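PDB 4TVM: citrate synthase from Mycobacterium tuberculosis, which catalyses the condensation of oxaloacetate with acetyl-CoA and water to give citrate and free CoA, the step that feeds acetyl units into the Krebs cycle. Local coordinates for residues Met155-Gly158 / Gln159-Ser163; Ile321-Glu324 / Gln325-Ile329; Lys82-Phe85 / Ile86-Cys89. All blocks are in the same frame, centred on the assembly; numbering follows the deposited sequence.

Contact 1 (Met155-Gly158 / Gln159-Ser163); sequences MDNG and QVELS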
loop_
_atom_site.group_PDB
_atom_site.type_symbol
_atom_site.label_atom_id
_atom_site.label_comp_id
_atom_site.label_asym_id
_atom_site.label_seq_id
_atom_site.Cartn_x
_atom_site.Cartn_y
_atom_site.Cartn_z
ATOM N N MET A 155 -8.285 5.713 15.956
ATOM C CA MET A 155 -9.044 6.818 16.524
ATOM C C MET A 155 -8.513 7.305 17.841
ATOM O O MET A 155 -8.593 8.474 18.084
ATOM C CB MET A 155 -10.514 6.432 16.722
ATOM C CG MET A 155 -11.159 5.992 15.437
ATOM S SD MET A 155 -10.810 7.241 14.199
ATOM C CE MET A 155 -10.396 6.215 12.811
ATOM N N ASP A 156 -8.016 6.423 18.700
ATOM C CA ASP A 156 -7.604 6.851 20.020
ATOM C C ASP A 156 -6.277 7.488 19.865
ATOM O O ASP A 156 -5.363 6.835 19.395
ATOM C CB ASP A 156 -7.389 5.695 20.950
ATOM C CG ASP A 156 -6.886 6.149 22.296
ATOM O OD1 ASP A 156 -7.706 6.664 23.078
ATOM O OD2 ASP A 156 -5.681 6.018 22.583
ATOM N N ASN A 157 -6.135 8.740 20.263
ATOM C CA ASN A 157 -4.804 9.252 20.326
ATOM C C ASN A 157 -4.226 9.160 21.694
ATOM O O ASN A 157 -4.908 9.280 22.703
ATOM C CB ASN A 157 -4.628 10.663 19.840
ATOM C CG ASN A 157 -3.166 10.979 19.665
ATOM O OD1 ASN A 157 -2.293 10.203 20.123
ATOM N ND2 ASN A 157 -2.871 12.080 18.987
ATOM N N GLY A 158 -2.920 8.997 21.689
ATOM C CA GLY A 158 -2.214 8.571 22.863
ATOM C C GLY A 158 -1.791 7.171 22.505
ATOM O O GLY A 158 -0.676 6.753 22.806
ATOM N N GLN A 159 -2.695 6.445 21.864
ATOM C CA GLN A 159 -2.345 5.205 21.206
ATOM C C GLN A 159 -1.579 5.489 19.933
ATOM O O GLN A 159 -0.547 4.883 19.673
ATOM C CB GLN A 159 -3.585 4.352 20.943
ATOM C CG GLN A 159 -3.677 3.239 21.973
ATOM C CD GLN A 159 -4.912 2.378 21.833
ATOM O OE1 GLN A 159 -5.154 1.754 20.797
ATOM N NE2 GLN A 159 -5.727 2.356 22.878
ATOM N N VAL A 160 -2.062 6.437 19.152
ATOM C CA VAL A 160 -1.339 6.884 17.972
ATOM C C VAL A 160 0.027 7.431 18.378
ATOM O O VAL A 160 1.030 7.271 17.683
ATOM C CB VAL A 160 -2.104 8.005 17.309
ATOM C CG1 VAL A 160 -1.271 8.664 16.235
ATOM C CG2 VAL A 160 -3.389 7.450 16.706
ATOM N N GLU A 161 0.037 8.082 19.523
ATOM C CA GLU A 161 1.226 8.667 20.031
ATOM C C GLU A 161 2.256 7.604 20.382
ATOM O O GLU A 161 3.425 7.747 20.093
ATOM C CB GLU A 161 0.869 9.440 21.292
ATOM C CG GLU A 161 1.882 10.481 21.625
ATOM C CD GLU A 161 1.924 11.564 20.567
ATOM O OE1 GLU A 161 1.105 12.505 20.636
ATOM O OE2 GLU A 161 2.768 11.454 19.654
ATOM N N LEU A 162 1.804 6.548 21.041
ATOM C CA LEU A 162 2.670 5.495 21.494
ATOM C C LEU A 162 3.212 4.701 20.309
ATOM O O LEU A 162 4.399 4.345 20.300
ATOM C CB LEU A 162 1.878 4.590 22.419
ATOM C CG LEU A 162 2.584 3.416 23.080
ATOM C CD1 LEU A 162 3.800 3.866 23.869
ATOM C CD2 LEU A 162 1.604 2.681 23.974
ATOM N N SER A 163 2.389 4.443 19.290
ATOM C CA SER A 163 2.924 3.779 18.097
ATOM C C SER A 163 3.615 4.720 17.117
ATOM O O SER A 163 4.323 4.256 16.209
ATOM C CB SER A 163 1.868 2.906 17.375
ATOM O OG SER A 163 0.726 3.641 16.962
#
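The N-terminus of helix 159-182 is capped here by the loop that leads into it, with D156 and N157 lending oxygens to the first amides of Q159, V160 and E161. D156 OD2 accepts from Q159 N at 3.1 Å, meeting it on the anti side of the carboxylate and 24° out of its plane. With CG anti to the backbone N (chi1 177°), the D156 carboxylate lies against the Q159 side chain, which it crosses at about a right angle. The main chain adds a weak bond from V160 N to D156 O (3.3 Å), and N157 OD1 takes another weak one from E161 N at 3.2 Å.

G158 holds the N-cap position. Its positive phi of 110° is readily adopted by glycine, which has no CB to meet the preceding carbonyl. From there the regular helical pattern begins, with L162 N bonding G158 O at 3.1 Å. Acidic and amide side chains suit this end of a helix, where the first amides have no carbonyl of an earlier helical turn to bond and the helix dipole would favour negative charge. Q159 O accepts from S163, one turn on, through both S163 N and S163 OG, which come from opposite faces of its plane. Further out, Q159 OE1 bonds D153 N, while E161 OE2 is hydrogen-bonded to Y94 OH and forms a salt bridge with R400 NH1 of helix 383-403.

Contact 2 (Ile321-Glu324 / Gln325-Ile329); sequences IVKE and QADKI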
loop_
_atom_site.group_PDB
_atom_site.type_symbol
_atom_site.label_atom_id
_atom_site.label_comp_id
_atom_site.label_asym_id
_atom_site.label_seq_id
_atom_site.Cartn_x
_atom_site.Cartn_y
_atom_site.Cartn_z
ATOM N N ILE A 321 22.890 20.661 -1.712
ATOM C CA ILE A 321 23.424 20.353 -0.396
ATOM C C ILE A 321 24.104 19.002 -0.490
ATOM O O ILE A 321 25.193 18.805 0.037
ATOM C CB ILE A 321 22.330 20.307 0.682
ATOM C CG1 ILE A 321 21.755 21.701 0.918
ATOM C CG2 ILE A 321 22.887 19.786 1.992
ATOM C CD1 ILE A 321 20.300 21.674 1.334
ATOM N N VAL A 322 23.469 18.082 -1.199
ATOM C CA VAL A 322 23.975 16.720 -1.280
ATOM C C VAL A 322 25.336 16.626 -2.001
ATOM O O VAL A 322 26.226 15.928 -1.530
ATOM C CB VAL A 322 22.936 15.766 -1.909
ATOM C CG1 VAL A 322 23.531 14.382 -2.084
ATOM C CG2 VAL A 322 21.706 15.674 -1.023
ATOM N N LYS A 323 25.514 17.334 -3.114
ATOM C CA LYS A 323 26.812 17.347 -3.800
ATOM C C LYS A 323 27.925 17.816 -2.862
ATOM O O LYS A 323 29.051 17.316 -2.897
ATOM C CB LYS A 323 26.771 18.245 -5.030
ATOM C CG LYS A 323 28.072 18.230 -5.814
ATOM C CD LYS A 323 28.030 19.163 -7.015
ATOM C CE LYS A 323 29.365 19.178 -7.754
ATOM N NZ LYS A 323 29.578 20.425 -8.552
ATOM N N GLU A 324 27.578 18.769 -2.012
ATOM C CA GLU A 324 28.510 19.351 -1.067
ATOM C C GLU A 324 29.005 18.308 -0.070
ATOM O O GLU A 324 30.212 18.132 0.115
ATOM C CB GLU A 324 27.819 20.505 -0.331
ATOM C CG GLU A 324 28.668 21.740 -0.132
ATOM C CD GLU A 324 28.237 22.528 1.095
ATOM O OE1 GLU A 324 27.012 22.787 1.253
ATOM O OE2 GLU A 324 29.130 22.871 1.901
ATOM N N GLN A 325 28.076 17.618 0.578
ATOM C CA GLN A 325 28.456 16.598 1.545
ATOM C C GLN A 325 29.097 15.420 0.797
ATOM O O GLN A 325 29.985 14.763 1.316
ATOM C CB GLN A 325 27.248 16.151 2.380
ATOM C CG GLN A 325 27.601 15.589 3.751
ATOM C CD GLN A 325 27.910 16.659 4.782
ATOM O OE1 GLN A 325 27.656 17.848 4.559
ATOM N NE2 GLN A 325 28.476 16.244 5.923
ATOM N N ALA A 326 28.691 15.187 -0.442
ATOM C CA ALA A 326 29.326 14.132 -1.254
ATOM C C ALA A 326 30.806 14.380 -1.561
ATOM O O ALA A 326 31.639 13.477 -1.438
ATOM C CB ALA A 326 28.559 13.924 -2.557
ATOM N N ASP A 327 31.130 15.598 -1.988
ATOM C CA ASP A 327 32.504 15.930 -2.355
ATOM C C ASP A 327 33.482 15.821 -1.172
ATOM O O ASP A 327 34.630 15.420 -1.358
ATOM C CB ASP A 327 32.556 17.308 -3.019
ATOM C CG ASP A 327 32.118 17.266 -4.480
ATOM O OD1 ASP A 327 32.372 16.248 -5.159
ATOM O OD2 ASP A 327 31.537 18.253 -4.960
ATOM N N LYS A 328 33.022 16.131 0.037
ATOM C CA LYS A 328 33.841 15.940 1.227
ATOM C C LYS A 328 34.101 14.461 1.454
ATOM O O LYS A 328 35.235 14.002 1.371
ATOM C CB LYS A 328 33.165 16.525 2.477
ATOM C CG LYS A 328 32.888 18.019 2.418
ATOM C CD LYS A 328 32.231 18.542 3.698
ATOM C CE LYS A 328 33.241 18.821 4.807
ATOM N NZ LYS A 328 32.724 19.822 5.788
ATOM N N ILE A 329 33.037 13.703 1.699
ATOM C CA ILE A 329 33.176 12.331 2.195
ATOM C C ILE A 329 33.917 11.461 1.179
ATOM O O ILE A 329 34.629 10.534 1.579
ATOM C CB ILE A 329 31.808 11.680 2.510
ATOM C CG1 ILE A 329 30.951 12.583 3.399
ATOM C CG2 ILE A 329 31.991 10.337 3.219
ATOM C CD1 ILE A 329 29.468 12.436 3.115
#
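With CG anti to the backbone N (chi1 -177°) and every later torsion also extended, K323 runs straight out from its helix, while D327, one turn on, turns CG beside its own backbone N (chi1 -79°). The two side chains therefore slant across each other on the same flank: D327 OD2 comes alongside the methylene chain, 3.6 Å from K323 CG and 3.7 Å from K323 CE. The charged ends do not touch, since K323 NZ stays 4.6 Å from D327 OD2. Any attraction between them is probably weakened by solvent at this exposed surface, which suits both charged residues.

Beneath the side chains lies an ordinary alpha-helical i to i+4 ladder, part of helix 317-329. Q325 N bonds I321 O, A326 N bonds V322 O at 2.8 Å, and D327 N bonds K323 O, also at 2.8 Å. The bond from K328 N to E324 O is weak, at 3.5 Å. The CG of K328 lies beside that same carbonyl, 3.5 Å from E324 O, so the root of the lysine accompanies the rung, although the charged ends of K328 and E324 do not touch.

The helix is amphipathic, and its buried side is largely apolar, with Q325 among its residues. A326 offers just a methyl, and this compact surface meets I372 of helix 367-375. V322 packs on Y368 and T369 of that helix and on L228 of helix 216-229, whereas I321 and Q325 share M224. Earlier on the same helix is R318, one of the residues lining the oxaloacetate pocket, and the V322 side chain is about 8 Å from that of D366, which lines the same pocket and is probably catalytic.

Contact 3 (Lys82-Phe85 / Ile86-Cys89); sequences KSTF and IEVC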
loop_
_atom_site.group_PDB
_atom_site.type_symbol
_atom_site.label_atom_id
_atom_site.label_comp_id
_atom_site.label_asym_id
_atom_site.label_seq_id
_atom_site.Cartn_x
_atom_site.Cartn_y
_atom_site.Cartn_z
ATOM N N LYS A 82 21.338 23.295 10.061
ATOM C CA LYS A 82 21.180 23.635 11.504
ATOM C C LYS A 82 20.340 22.729 12.445
ATOM O O LYS A 82 20.390 22.906 13.670
ATOM C CB LYS A 82 20.681 25.076 11.636
ATOM C CG LYS A 82 21.785 26.100 11.470
ATOM C CD LYS A 82 22.829 25.918 12.571
ATOM C CE LYS A 82 24.023 26.831 12.378
ATOM N NZ LYS A 82 23.612 28.246 12.177
ATOM N N SER A 83 19.589 21.770 11.908
ATOM C CA SER A 83 18.723 20.941 12.743
ATOM C C SER A 83 19.291 19.549 12.973
ATOM O O SER A 83 20.470 19.301 12.740
ATOM C CB SER A 83 17.325 20.830 12.128
ATOM O OG SER A 83 16.433 20.274 13.064
ATOM N N THR A 84 18.447 18.649 13.474
ATOM C CA THR A 84 18.765 17.212 13.498
ATOM C C THR A 84 17.602 16.427 12.948
ATOM O O THR A 84 16.464 16.893 12.898
ATOM C CB THR A 84 18.975 16.711 14.902
ATOM O OG1 THR A 84 17.751 16.880 15.597
ATOM C CG2 THR A 84 20.141 17.523 15.642
ATOM N N PHE A 85 17.879 15.206 12.545
ATOM C CA PHE A 85 16.815 14.338 12.124
ATOM C C PHE A 85 15.693 14.194 13.160
ATOM O O PHE A 85 14.514 14.175 12.805
ATOM C CB PHE A 85 17.353 12.987 11.717
ATOM C CG PHE A 85 16.301 12.096 11.148
ATOM C CD1 PHE A 85 15.427 12.585 10.203
ATOM C CD2 PHE A 85 16.143 10.792 11.612
ATOM C CE1 PHE A 85 14.446 11.785 9.682
ATOM C CE2 PHE A 85 15.147 9.986 11.118
ATOM C CZ PHE A 85 14.292 10.481 10.156
ATOM N N ILE A 86 16.018 14.152 14.433
ATOM C CA ILE A 86 14.955 14.055 15.431
ATOM C C ILE A 86 14.166 15.345 15.548
ATOM O O ILE A 86 12.954 15.341 15.724
ATOM C CB ILE A 86 15.480 13.655 16.814
ATOM C CG1 ILE A 86 16.264 12.339 16.707
ATOM C CG2 ILE A 86 14.299 13.495 17.755
ATOM C CD1 ILE A 86 16.413 11.575 18.001
ATOM N N GLU A 87 14.849 16.472 15.459
ATOM C CA GLU A 87 14.157 17.740 15.594
ATOM C C GLU A 87 13.194 17.872 14.408
ATOM O O GLU A 87 12.062 18.348 14.526
ATOM C CB GLU A 87 15.159 18.828 15.610
ATOM C CG GLU A 87 14.665 20.061 16.321
ATOM C CD GLU A 87 15.538 21.259 16.051
ATOM O OE1 GLU A 87 16.075 21.345 14.932
ATOM O OE2 GLU A 87 15.649 22.112 16.961
ATOM N N VAL A 88 13.664 17.393 13.273
ATOM C CA VAL A 88 12.900 17.387 12.048
ATOM C C VAL A 88 11.698 16.465 12.114
ATOM O O VAL A 88 10.617 16.859 11.670
ATOM C CB VAL A 88 13.817 17.039 10.881
ATOM C CG1 VAL A 88 13.017 16.704 9.639
ATOM C CG2 VAL A 88 14.730 18.240 10.619
ATOM N N CYS A 89 11.871 15.261 12.691
ATOM C CA CYS A 89 10.742 14.362 13.004
ATOM C C CYS A 89 9.730 15.125 13.781
ATOM O O CYS A 89 8.576 15.182 13.427
ATOM C CB CYS A 89 11.179 13.164 13.870
ATOM S SG CYS A 89 12.242 11.919 13.061
#
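I86, the second residue of helix 85-94, touches the preceding turn lightly, its CB 4.1 Å from T84 OG1. Its branched chain is directed instead at F106 and T107 of helix 100-111, an apolar position well matched to isoleucine.

E87 gives its backbone amide to the cap: E87 N bonds T84 OG1 at 2.9 Å, with an N-H...O angle of 157°. A chi1 of 63° places the threonine hydroxyl between its own backbone N and carbonyl carbon, where it can accept from E87 N. This is a classical side-chain N-cap, in which the hydroxyl oxygen stands in for the carbonyl that a preceding turn would have supplied. S83 is the first residue to leave helical geometry after helix 76-82, and T84, directly following, is the N-cap of helix 85-94, so a very short link joins the two helices. The carboxylate end of E87 lies near S83, though the modelled position of the serine hydroxyl is doubtful there.

V88 continues with the first full helical rung, V88 N to T84 O at 2.9 Å. Its CG2 lies beside the same carbonyl oxygen, and its other neighbours include I227 of helix 216-229, a buried setting that a compact valine fits.

C89 closes the turn twice over. C89 N bonds F85 O at 2.9 Å, and the thiol sulfur stands over one face of the F85 ring, 3.9 Å from the ring centroid and 14° off its normal, in a sulfur-aromatic contact. The nearest ring atom is CZ, 3.8 Å from SG. P393 of helix 383-403 touches both residues, F226 meets the same phenyl ring, and F85 N is held by D223 OD1.

Overall arrangement
All three contacts are local, two at helix starts and one along a helix. Contacts 1 and 2 lie on opposite sides of the chain's centre, their centres 39 Å apart, and contact 3 is closer to each: its centre is 22 Å from that of contact 1 and 19 Å from that of contact 2, with nearest atoms about 9 Å apart in both cases. Shared helices connect them. Helix 383-403 packs against contacts 1 and 3, and helix 216-229 against contacts 2 and 3. Contact 2 comes nearest to bound oxaloacetate, about 9 Å from the V322 side chain. In contact 3 the side chain of F85 is about 12 Å from a bound oxaloacetate, whereas contact 1 belongs to the surface.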